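Metallophosphoesterase TT1561-like domain-containing protein (Aquifex aeolicus, PDB 2YVT) is of unknown function but, as a member of the calcineurin-like metallophosphoesterase superfamily, probably hydrolyses phosphate esters with the help of bound metal ions. Local coordinates at residues F139-E145 with K155-V161. Residues are numbered along the deposited sequence; the frame is centred on the assembly and turned at random.
Sequences FGGLLTE and KYPRWYV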
loop_
_atom_site.group_PDB
_atom_site.type_symbol
_atom_site.label_atom_id
_atom_site.label_comp_id
_atom_site.label_asym_id
_atom_site.label_seq_id
_atom_site.Cartn_x
_atom_site.Cartn_y
_atom_site.Cartn_z
ATOM N N PHE A 139 -6.406 2.944 0.740
ATOM C CA PHE A 139 -6.502 3.222 2.170
ATOM C C PHE A 139 -5.347 2.484 2.839
ATOM O O PHE A 139 -5.359 1.252 2.968
ATOM C CB PHE A 139 -7.869 2.782 2.728
ATOM C CG PHE A 139 -8.271 3.491 4.009
ATOM C CD1 PHE A 139 -9.528 4.099 4.109
ATOM C CD2 PHE A 139 -7.409 3.561 5.101
ATOM C CE1 PHE A 139 -9.922 4.761 5.277
ATOM C CE2 PHE A 139 -7.786 4.222 6.281
ATOM C CZ PHE A 139 -9.053 4.819 6.370
ATOM N N GLY A 140 -4.326 3.249 3.212
ATOM C CA GLY A 140 -3.106 2.690 3.780
ATOM C C GLY A 140 -3.120 2.502 5.285
ATOM O O GLY A 140 -4.155 2.649 5.950
ATOM N N GLY A 141 -1.959 2.155 5.821
ATOM C CA GLY A 141 -1.819 1.929 7.250
ATOM C C GLY A 141 -2.309 0.568 7.694
ATOM O O GLY A 141 -2.942 -0.164 6.928
ATOM N N LEU A 142 -2.015 0.234 8.945
ATOM C CA LEU A 142 -2.485 -1.014 9.543
ATOM C C LEU A 142 -3.925 -0.825 9.986
ATOM O O LEU A 142 -4.214 0.027 10.823
ATOM C CB LEU A 142 -1.609 -1.395 10.735
ATOM C CG LEU A 142 -1.860 -2.802 11.284
ATOM C CD1 LEU A 142 -1.401 -3.880 10.296
ATOM C CD2 LEU A 142 -1.159 -2.954 12.621
ATOM N N LEU A 143 -4.826 -1.615 9.412
ATOM C CA LEU A 143 -6.244 -1.538 9.778
ATOM C C LEU A 143 -6.476 -2.532 10.906
ATOM O O LEU A 143 -6.032 -3.689 10.845
ATOM C CB LEU A 143 -7.148 -1.799 8.567
ATOM C CG LEU A 143 -6.797 -0.957 7.328
ATOM C CD1 LEU A 143 -7.823 -1.127 6.220
ATOM C CD2 LEU A 143 -6.590 0.535 7.677
ATOM N N THR A 144 -7.119 -2.034 11.954
ATOM C CA THR A 144 -7.253 -2.734 13.223
ATOM C C THR A 144 -8.668 -2.563 13.734
ATOM O O THR A 144 -9.454 -1.787 13.187
ATOM C CB THR A 144 -6.316 -2.140 14.307
ATOM O OG1 THR A 144 -6.782 -0.833 14.678
ATOM C CG2 THR A 144 -4.864 -2.061 13.822
ATOM N N GLU A 145 -8.985 -3.260 14.818
ATOM C CA GLU A 145 -10.301 -3.112 15.415
ATOM C C GLU A 145 -10.445 -1.800 16.166
ATOM O O GLU A 145 -11.476 -1.144 16.038
ATOM C CB GLU A 145 -10.642 -4.302 16.318
ATOM C CG GLU A 145 -10.775 -5.613 15.538
ATOM C CD GLU A 145 -11.862 -5.582 14.464
ATOM O OE1 GLU A 145 -12.711 -4.666 14.464
ATOM O OE2 GLU A 145 -11.861 -6.475 13.591
ATOM N N LYS A 155 -2.068 3.638 11.936
ATOM C CA LYS A 155 -3.014 2.595 12.348
ATOM C C LYS A 155 -4.417 3.193 12.370
ATOM O O LYS A 155 -4.610 4.321 12.825
ATOM C CB LYS A 155 -2.675 2.055 13.746
ATOM C CG LYS A 155 -1.321 1.372 13.869
ATOM C CD LYS A 155 -1.256 0.613 15.199
ATOM C CE LYS A 155 0.023 -0.178 15.353
ATOM N NZ LYS A 155 0.058 -0.890 16.665
ATOM N N TYR A 156 -5.393 2.447 11.860
ATOM C CA TYR A 156 -6.770 2.929 11.804
ATOM C C TYR A 156 -7.722 1.892 12.375
ATOM O O TYR A 156 -7.499 0.693 12.209
ATOM C CB TYR A 156 -7.161 3.254 10.368
ATOM C CG TYR A 156 -6.359 4.394 9.805
ATOM C CD1 TYR A 156 -6.710 5.712 10.094
ATOM C CD2 TYR A 156 -5.230 4.162 9.011
ATOM C CE1 TYR A 156 -5.971 6.779 9.601
ATOM C CE2 TYR A 156 -4.472 5.238 8.500
ATOM C CZ TYR A 156 -4.859 6.541 8.807
ATOM O OH TYR A 156 -4.139 7.609 8.335
ATOM N N PRO A 157 -8.779 2.353 13.062
ATOM C CA PRO A 157 -9.784 1.458 13.640
ATOM C C PRO A 157 -10.948 1.225 12.690
ATOM O O PRO A 157 -11.241 2.084 11.852
ATOM C CB PRO A 157 -10.269 2.252 14.852
ATOM C CG PRO A 157 -10.191 3.682 14.401
ATOM C CD PRO A 157 -9.040 3.764 13.411
ATOM N N ARG A 158 -11.617 0.081 12.851
ATOM C CA ARG A 158 -12.724 -0.319 11.982
ATOM C C ARG A 158 -13.754 0.791 11.776
ATOM O O ARG A 158 -14.132 1.089 10.643
ATOM C CB ARG A 158 -13.418 -1.576 12.544
ATOM C CG ARG A 158 -14.655 -2.003 11.785
ATOM C CD ARG A 158 -15.345 -3.185 12.481
ATOM N NE ARG A 158 -14.520 -4.397 12.472
ATOM C CZ ARG A 158 -14.656 -5.388 11.595
ATOM N NH1 ARG A 158 -15.577 -5.305 10.639
ATOM N NH2 ARG A 158 -13.860 -6.454 11.664
ATOM N N TRP A 159 -14.200 1.411 12.869
ATOM C CA TRP A 159 -15.241 2.434 12.761
ATOM C C TRP A 159 -14.846 3.564 11.808
ATOM O O TRP A 159 -15.670 4.056 11.051
ATOM C CB TRP A 159 -15.615 3.004 14.136
ATOM C CG TRP A 159 -14.612 3.927 14.753
ATOM C CD1 TRP A 159 -13.667 3.596 15.667
ATOM C CD2 TRP A 159 -14.467 5.338 14.514
ATOM N NE1 TRP A 159 -12.945 4.704 16.028
ATOM C CE2 TRP A 159 -13.407 5.786 15.329
ATOM C CE3 TRP A 159 -15.126 6.260 13.685
ATOM C CZ2 TRP A 159 -12.985 7.122 15.346
ATOM C CZ3 TRP A 159 -14.710 7.592 13.701
ATOM C CH2 TRP A 159 -13.642 8.006 14.524
ATOM N N TYR A 160 -13.582 3.974 11.867
ATOM C CA TYR A 160 -13.107 5.088 11.056
ATOM C C TYR A 160 -12.960 4.694 9.586
ATOM O O TYR A 160 -13.315 5.459 8.690
ATOM C CB TYR A 160 -11.791 5.622 11.615
ATOM C CG TYR A 160 -11.233 6.787 10.837
ATOM C CD1 TYR A 160 -11.740 8.080 11.015
ATOM C CD2 TYR A 160 -10.185 6.599 9.932
ATOM C CE1 TYR A 160 -11.222 9.158 10.300
ATOM C CE2 TYR A 160 -9.659 7.660 9.214
ATOM C CZ TYR A 160 -10.184 8.939 9.400
ATOM O OH TYR A 160 -9.662 9.999 8.693
ATOM N N VAL A 161 -12.439 3.493 9.347
ATOM C CA VAL A 161 -12.317 2.977 7.992
ATOM C C VAL A 161 -13.697 2.937 7.324
ATOM O O VAL A 161 -13.876 3.444 6.211
ATOM C CB VAL A 161 -11.643 1.593 7.990
ATOM C CG1 VAL A 161 -11.584 1.024 6.580
ATOM C CG2 VAL A 161 -10.238 1.703 8.604
HETATM O O HOH W 1 -13.704 0.406 15.604
#
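Glu145 and Arg158 run side by side and close a side-on salt bridge: OE1 of Glu145 takes NE of Arg158 at 2.7 Å and OE2 takes NH2 at 2.8 Å, each oxygen through its syn lone pair. Carboxylate and guanidinium planes lie only 7° apart, and both N-H bonds run nearly straight to their acceptors. A bend about the CG-CD bond of Arg158 (chi3 -65°) swings the guanidinium edge onto the acid, while NH1 is held by Thr206. A methionine in place of Arg158 would probably leave the Glu145 carboxylate without its charged mate and freer to turn.

The pairing illustrates how a short parallel strand pair, 142-144 with 155-157, runs straight into a helix, with Pro157 at the N-cap position. Tyr156 N gives to Leu142 O, and Tyr156 O receives Thr144 N. Tyr156 O also accepts from Thr144 OG1 at 3.0 Å, from above the carbonyl plane.

On the sheet face of Leu143 and Tyr156, a T-shaped pair forms: Phe139 CE2 comes 3.7 Å from Tyr156 CD2, over the face of the tyrosine ring, with planes at 85°. Leu143 CD2 touches both Tyr156 CB and Val161 CG2, at 3.9 Å each, and Val161 CG1 lies over one face of Phe139, toward its rim. Glu147 N donates to Thr144 OG1, and Glu150 and His124 anchor the Tyr156 hydroxyl.

Strand 155-157 thus borders strand 134-144, which also pairs with strand 175-180, and leads directly into helix 158-164, while helix 202-211 packs against Leu143 and Val161 through Ile207.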